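Local coordinates for peptidylprolyl isomerase PrsA (Bacillus anthracis, PDB 6VJ4), which catalyses the cis-trans isomerisation of peptidyl-prolyl bonds, helps secreted proteins fold outside the cell after translocation, and is important for secretion of protective antigen, at residues Pro108-Ser113 with Ile193-Lys198; His114-Asp119 with Gly189-Lys194. All blocks are in the same frame, centred on the assembly; numbering follows the deposited sequence.

Both contacts pair the same two neighbouring central strands, 110-117 and 189-198, of the antiparallel sheet in the PpiC-type isomerase domain; their centres lie about 15 Å apart, and I193 and K194 belong to both. Each mixes buried and exposed residues. In contact 1 a bulge interrupts the ladder toward the K198 end of strand 189-198, where lysine chains and a water-bridged pair of hydroxyls border the strands. Contact 2 has a regular ladder, and its chemistry lies in the side chains: two buried histidines bonded to each other on one face, aliphatic residues against helices on the other. It ends where strand 110-117 turns into helix 120-131.

Contact 1 (Pro108-Ser113 with Ile193-Lys198); sequences PEIKAS and IKLTGK
A classic beta bulge joins K111 of strand 110-117 to two successive residues, T196 and G197, of strand 189-198, which runs antiparallel to it. The carbonyl oxygen K111 O takes both N-H groups from the same face of its plane: T196 N at 2.8 Å, nearly straight (169°), and G197 N at 3.1 Å, more bent. K111 N returns a bond to G197 O at 2.9 Å. Glycine suits the second bulge position, since no CB presses on K111 CB. T196 OG1, placed between its backbone N and carbonyl carbon (chi1 56°), lies 3.3 Å from K111 CG, where the two side chains cross at about a right angle. One water links this hydroxyl to S113 OG; short hydroxyl side chains let the two residues share it. Beyond the bulge, S113 N bonds to K194 O and K194 N to S113 O, each 2.9 Å, while K194 NZ forms a salt bridge with E137. On the other face L195 CD1 packs 3.9 Å from I110 CB, an aliphatic layer that helix 166-174 meets through I110. The aliphatic part of K198 runs alongside P108, CG to CB 3.8 Å. Such a bulge shifts the register by one residue between the two central strands of a parvulin-type sheet.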
loop_
_atom_site.group_PDB
_atom_site.type_symbol
_atom_site.label_atom_id
_atom_site.label_comp_id
_atom_site.label_asym_id
_atom_site.label_seq_id
_atom_site.Cartn_x
_atom_site.Cartn_y
_atom_site.Cartn_z
ATOM N N PRO A 108 2.977 18.541 -37.945
ATOM C CA PRO A 108 2.799 19.948 -38.251
ATOM C C PRO A 108 1.688 20.572 -37.403
ATOM O O PRO A 108 0.753 19.867 -37.036
ATOM C CB PRO A 108 2.366 19.981 -39.720
ATOM C CG PRO A 108 1.939 18.567 -40.046
ATOM C CD PRO A 108 2.584 17.640 -39.041
ATOM N N GLU A 109 1.871 21.843 -37.051
ATOM C CA GLU A 109 0.789 22.620 -36.410
ATOM C C GLU A 109 -0.349 22.673 -37.433
ATOM O O GLU A 109 -0.064 22.858 -38.636
ATOM C CB GLU A 109 1.399 23.975 -36.048
ATOM C CG GLU A 109 0.619 24.816 -35.085
ATOM C CD GLU A 109 1.307 26.118 -34.686
ATOM O OE1 GLU A 109 2.470 26.330 -35.075
ATOM O OE2 GLU A 109 0.674 26.913 -33.992
ATOM N N ILE A 110 -1.583 22.477 -36.980
ATOM C CA ILE A 110 -2.748 22.508 -37.909
ATOM C C ILE A 110 -3.797 23.482 -37.393
ATOM O O ILE A 110 -3.844 23.765 -36.188
ATOM C CB ILE A 110 -3.379 21.127 -38.124
ATOM C CG1 ILE A 110 -3.712 20.430 -36.803
ATOM C CG2 ILE A 110 -2.485 20.256 -38.996
ATOM C CD1 ILE A 110 -4.624 19.214 -36.956
ATOM N N LYS A 111 -4.593 23.974 -38.327
ATOM C CA LYS A 111 -5.733 24.822 -37.963
ATOM C C LYS A 111 -6.979 24.053 -38.372
ATOM O O LYS A 111 -6.991 23.448 -39.446
ATOM C CB LYS A 111 -5.668 26.187 -38.646
ATOM C CG LYS A 111 -6.802 27.115 -38.267
ATOM C CD LYS A 111 -6.626 28.501 -38.796
ATOM C CE LYS A 111 -6.602 28.575 -40.301
ATOM N NZ LYS A 111 -6.726 29.995 -40.740
ATOM N N ALA A 112 -7.961 24.059 -37.496
ATOM C CA ALA A 112 -9.216 23.368 -37.823
ATOM C C ALA A 112 -10.388 24.118 -37.214
ATOM O O ALA A 112 -10.212 24.893 -36.244
ATOM C CB ALA A 112 -9.209 21.957 -37.277
ATOM N N SER A 113 -11.542 23.843 -37.774
ATOM C CA SER A 113 -12.811 24.296 -37.155
ATOM C C SER A 113 -13.577 23.054 -36.734
ATOM O O SER A 113 -13.360 21.975 -37.315
ATOM C CB SER A 113 -13.656 25.139 -38.076
ATOM O OG SER A 113 -12.944 26.304 -38.463
ATOM N N ILE A 193 -15.431 17.897 -37.950
ATOM C CA ILE A 193 -14.150 18.646 -38.023
ATOM C C ILE A 193 -13.861 19.056 -39.467
ATOM O O ILE A 193 -14.119 18.238 -40.403
ATOM C CB ILE A 193 -12.999 17.768 -37.483
ATOM C CG1 ILE A 193 -13.300 17.169 -36.111
ATOM C CG2 ILE A 193 -11.678 18.542 -37.504
ATOM C CD1 ILE A 193 -12.280 16.123 -35.648
ATOM N N LYS A 194 -13.376 20.278 -39.635
ATOM C CA LYS A 194 -12.931 20.755 -40.954
ATOM C C LYS A 194 -11.474 21.193 -40.826
ATOM O O LYS A 194 -11.187 22.053 -40.007
ATOM C CB LYS A 194 -13.807 21.907 -41.451
ATOM C CG LYS A 194 -13.413 22.419 -42.816
ATOM C CD LYS A 194 -14.307 23.476 -43.395
ATOM C CE LYS A 194 -14.411 24.713 -42.534
ATOM N NZ LYS A 194 -15.084 25.828 -43.259
ATOM N N LEU A 195 -10.579 20.596 -41.617
ATOM C CA LEU A 195 -9.178 21.053 -41.554
ATOM C C LEU A 195 -9.030 22.310 -42.404
ATOM O O LEU A 195 -9.438 22.284 -43.548
ATOM C CB LEU A 195 -8.266 19.939 -42.072
ATOM C CG LEU A 195 -6.781 20.294 -42.013
ATOM C CD1 LEU A 195 -6.267 20.374 -40.592
ATOM C CD2 LEU A 195 -5.994 19.278 -42.815
ATOM N N THR A 196 -8.397 23.357 -41.872
ATOM C CA THR A 196 -8.351 24.619 -42.654
ATOM C C THR A 196 -6.929 25.125 -42.854
ATOM O O THR A 196 -6.773 26.074 -43.633
ATOM C CB THR A 196 -9.192 25.701 -41.973
ATOM O OG1 THR A 196 -8.741 25.865 -40.635
ATOM C CG2 THR A 196 -10.660 25.336 -41.917
ATOM N N GLY A 197 -5.962 24.512 -42.190
ATOM C CA GLY A 197 -4.566 24.966 -42.336
ATOM C C GLY A 197 -3.576 23.927 -41.862
ATOM O O GLY A 197 -3.894 23.128 -40.981
ATOM N N LYS A 198 -2.376 23.960 -42.446
ATOM C CA LYS A 198 -1.313 23.041 -42.004
ATOM C C LYS A 198 -0.001 23.785 -42.237
ATOM O O LYS A 198 0.250 24.232 -43.381
ATOM C CB LYS A 198 -1.375 21.716 -42.766
ATOM C CG LYS A 198 -0.304 20.717 -42.351
ATOM C CD LYS A 198 -0.399 19.392 -43.061
ATOM C CE LYS A 198 -1.487 18.515 -42.501
ATOM N NZ LYS A 198 -1.644 17.270 -43.292
HETATM O O HOH W 1 -10.516 27.060 -38.951
#

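Contact 2 (His114-Asp119 with Gly189-Lys194); sequences HILVSD and GYHIIK
Strands 114-117 and 189-194 run almost exactly antiparallel, with two pairs of backbone hydrogen bonds, I115 with I192 and V117 with Y190. H114 and H191, at non-hydrogen-bonded positions on either side of the I115-I192 pair, project from the same face, and their imidazoles meet rim to rim, planes turned by 21°. H114 ND1 and H191 ND1 share a hydrogen bond of 2.8 Å, bent to 146°; either nitrogen could be its donor. The two first torsions differ: H114 CG sits between its backbone N and carbonyl carbon (chi1 76°), whereas H191 CG is anti to the carbonyl carbon, and together they bring the rings edge to edge across the strands. The far nitrogens are also engaged, H114 NE2 with D146 and H191 NE2 with S186, so each buried imidazole is gripped on both nitrogens and its rotation is restrained. F168 meets both rings edge-to-face. A methyl, L116 CD1, lies over one face of the H191 ring, 3.9 Å from its centroid in a CH-pi contact, a place suited to a branched aliphatic residue.

On the reverse face, I115 and I192 meet at their CB atoms, 4.5 Å apart, while the end of I192 leads away toward I180 and P183; I115 packs on helix 136-143 and V117 on helix 120-131. The Y190 ring presents its edge to the turn, with S118 O in the ring plane 3.6 Å from CD2. G189 has a positive phi and faces L116 CD1 through its CA at 3.9 Å; glycine tolerates this backbone. D119 caps helix 120-131 through OD2 and E122 N. Paired histidines on adjacent central strands are a hallmark of the parvulin active site, and this pair is consistent with that family feature.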
loop_
_atom_site.group_PDB
_atom_site.type_symbol
_atom_site.label_atom_id
_atom_site.label_comp_id
_atom_site.label_asym_id
_atom_site.label_seq_id
_atom_site.Cartn_x
_atom_site.Cartn_y
_atom_site.Cartn_z
ATOM N N HIS A 114 -14.499 23.190 -35.783
ATOM C CA HIS A 114 -15.321 22.008 -35.458
ATOM C C HIS A 114 -16.684 22.462 -34.944
ATOM O O HIS A 114 -16.846 23.663 -34.549
ATOM C CB HIS A 114 -14.668 21.066 -34.437
ATOM C CG HIS A 114 -14.700 21.507 -33.014
ATOM N ND1 HIS A 114 -14.930 20.607 -31.977
ATOM C CD2 HIS A 114 -14.528 22.718 -32.427
ATOM C CE1 HIS A 114 -14.886 21.258 -30.817
ATOM N NE2 HIS A 114 -14.668 22.562 -31.061
ATOM N N ILE A 115 -17.610 21.526 -35.034
ATOM C CA ILE A 115 -18.952 21.646 -34.415
ATOM C C ILE A 115 -19.068 20.479 -33.443
ATOM O O ILE A 115 -18.874 19.335 -33.898
ATOM C CB ILE A 115 -20.033 21.615 -35.494
ATOM C CG1 ILE A 115 -19.817 22.773 -36.471
ATOM C CG2 ILE A 115 -21.420 21.594 -34.866
ATOM C CD1 ILE A 115 -20.663 22.712 -37.679
ATOM N N LEU A 116 -19.332 20.781 -32.175
ATOM C CA LEU A 116 -19.488 19.748 -31.127
ATOM C C LEU A 116 -20.962 19.589 -30.752
ATOM O O LEU A 116 -21.610 20.597 -30.420
ATOM C CB LEU A 116 -18.666 20.152 -29.906
ATOM C CG LEU A 116 -18.832 19.251 -28.689
ATOM C CD1 LEU A 116 -18.402 17.828 -29.008
ATOM C CD2 LEU A 116 -18.016 19.805 -27.525
ATOM N N VAL A 117 -21.466 18.365 -30.840
ATOM C CA VAL A 117 -22.875 18.067 -30.445
ATOM C C VAL A 117 -22.881 16.815 -29.562
ATOM O O VAL A 117 -21.935 16.050 -29.583
ATOM C CB VAL A 117 -23.846 17.947 -31.634
ATOM C CG1 VAL A 117 -23.996 19.269 -32.380
ATOM C CG2 VAL A 117 -23.494 16.817 -32.586
ATOM N N SER A 118 -23.908 16.641 -28.735
ATOM C CA SER A 118 -23.864 15.462 -27.830
ATOM C C SER A 118 -24.554 14.261 -28.482
ATOM O O SER A 118 -24.223 13.121 -28.122
ATOM C CB SER A 118 -24.491 15.803 -26.502
ATOM O OG SER A 118 -25.763 16.379 -26.713
ATOM N N ASP A 119 -25.467 14.527 -29.409
ATOM C CA ASP A 119 -26.307 13.474 -30.033
ATOM C C ASP A 119 -25.666 13.075 -31.362
ATOM O O ASP A 119 -25.478 13.986 -32.181
ATOM C CB ASP A 119 -27.724 14.014 -30.232
ATOM C CG ASP A 119 -28.721 12.981 -30.723
ATOM O OD1 ASP A 119 -29.169 12.169 -29.893
ATOM O OD2 ASP A 119 -29.016 12.984 -31.941
ATOM N N GLY A 189 -18.116 14.536 -26.700
ATOM C CA GLY A 189 -19.348 14.322 -27.489
ATOM C C GLY A 189 -18.995 13.921 -28.911
ATOM O O GLY A 189 -18.058 13.138 -29.070
ATOM N N TYR A 190 -19.708 14.453 -29.911
ATOM C CA TYR A 190 -19.389 14.117 -31.316
ATOM C C TYR A 190 -18.965 15.386 -32.032
ATOM O O TYR A 190 -19.686 16.413 -31.941
ATOM C CB TYR A 190 -20.585 13.501 -32.050
ATOM C CG TYR A 190 -20.932 12.136 -31.543
ATOM C CD1 TYR A 190 -20.319 11.008 -32.059
ATOM C CD2 TYR A 190 -21.853 11.982 -30.517
ATOM C CE1 TYR A 190 -20.624 9.743 -31.570
ATOM C CE2 TYR A 190 -22.165 10.729 -30.021
ATOM C CZ TYR A 190 -21.538 9.610 -30.541
ATOM O OH TYR A 190 -21.849 8.374 -30.048
ATOM N N HIS A 191 -17.871 15.287 -32.795
ATOM C CA HIS A 191 -17.331 16.457 -33.505
ATOM C C HIS A 191 -17.469 16.288 -35.006
ATOM O O HIS A 191 -17.303 15.160 -35.502
ATOM C CB HIS A 191 -15.817 16.645 -33.273
ATOM C CG HIS A 191 -15.388 16.703 -31.856
ATOM N ND1 HIS A 191 -15.091 17.901 -31.229
ATOM C CD2 HIS A 191 -15.194 15.732 -30.939
ATOM C CE1 HIS A 191 -14.741 17.665 -29.988
ATOM N NE2 HIS A 191 -14.800 16.341 -29.775
ATOM N N ILE A 192 -17.843 17.372 -35.662
ATOM C CA ILE A 192 -17.681 17.453 -37.126
ATOM C C ILE A 192 -16.483 18.386 -37.288
ATOM O O ILE A 192 -16.534 19.531 -36.783
ATOM C CB ILE A 192 -18.933 17.941 -37.845
ATOM C CG1 ILE A 192 -20.094 16.966 -37.632
ATOM C CG2 ILE A 192 -18.635 18.129 -39.312
ATOM C CD1 ILE A 192 -19.850 15.579 -38.178
ATOM N N ILE A 193 -15.431 17.897 -37.950
ATOM C CA ILE A 193 -14.150 18.646 -38.023
ATOM C C ILE A 193 -13.861 19.056 -39.467
ATOM O O ILE A 193 -14.119 18.238 -40.403
ATOM C CB ILE A 193 -12.999 17.768 -37.483
ATOM C CG1 ILE A 193 -13.300 17.169 -36.111
ATOM C CG2 ILE A 193 -11.678 18.542 -37.504
ATOM C CD1 ILE A 193 -12.280 16.123 -35.648
ATOM N N LYS A 194 -13.376 20.278 -39.635
ATOM C CA LYS A 194 -12.931 20.755 -40.954
ATOM C C LYS A 194 -11.474 21.193 -40.826
ATOM O O LYS A 194 -11.187 22.053 -40.007
ATOM C CB LYS A 194 -13.807 21.907 -41.451
ATOM C CG LYS A 194 -13.413 22.419 -42.816
ATOM C CD LYS A 194 -14.307 23.476 -43.395
ATOM C CE LYS A 194 -14.411 24.713 -42.534
ATOM N NZ LYS A 194 -15.084 25.828 -43.259
#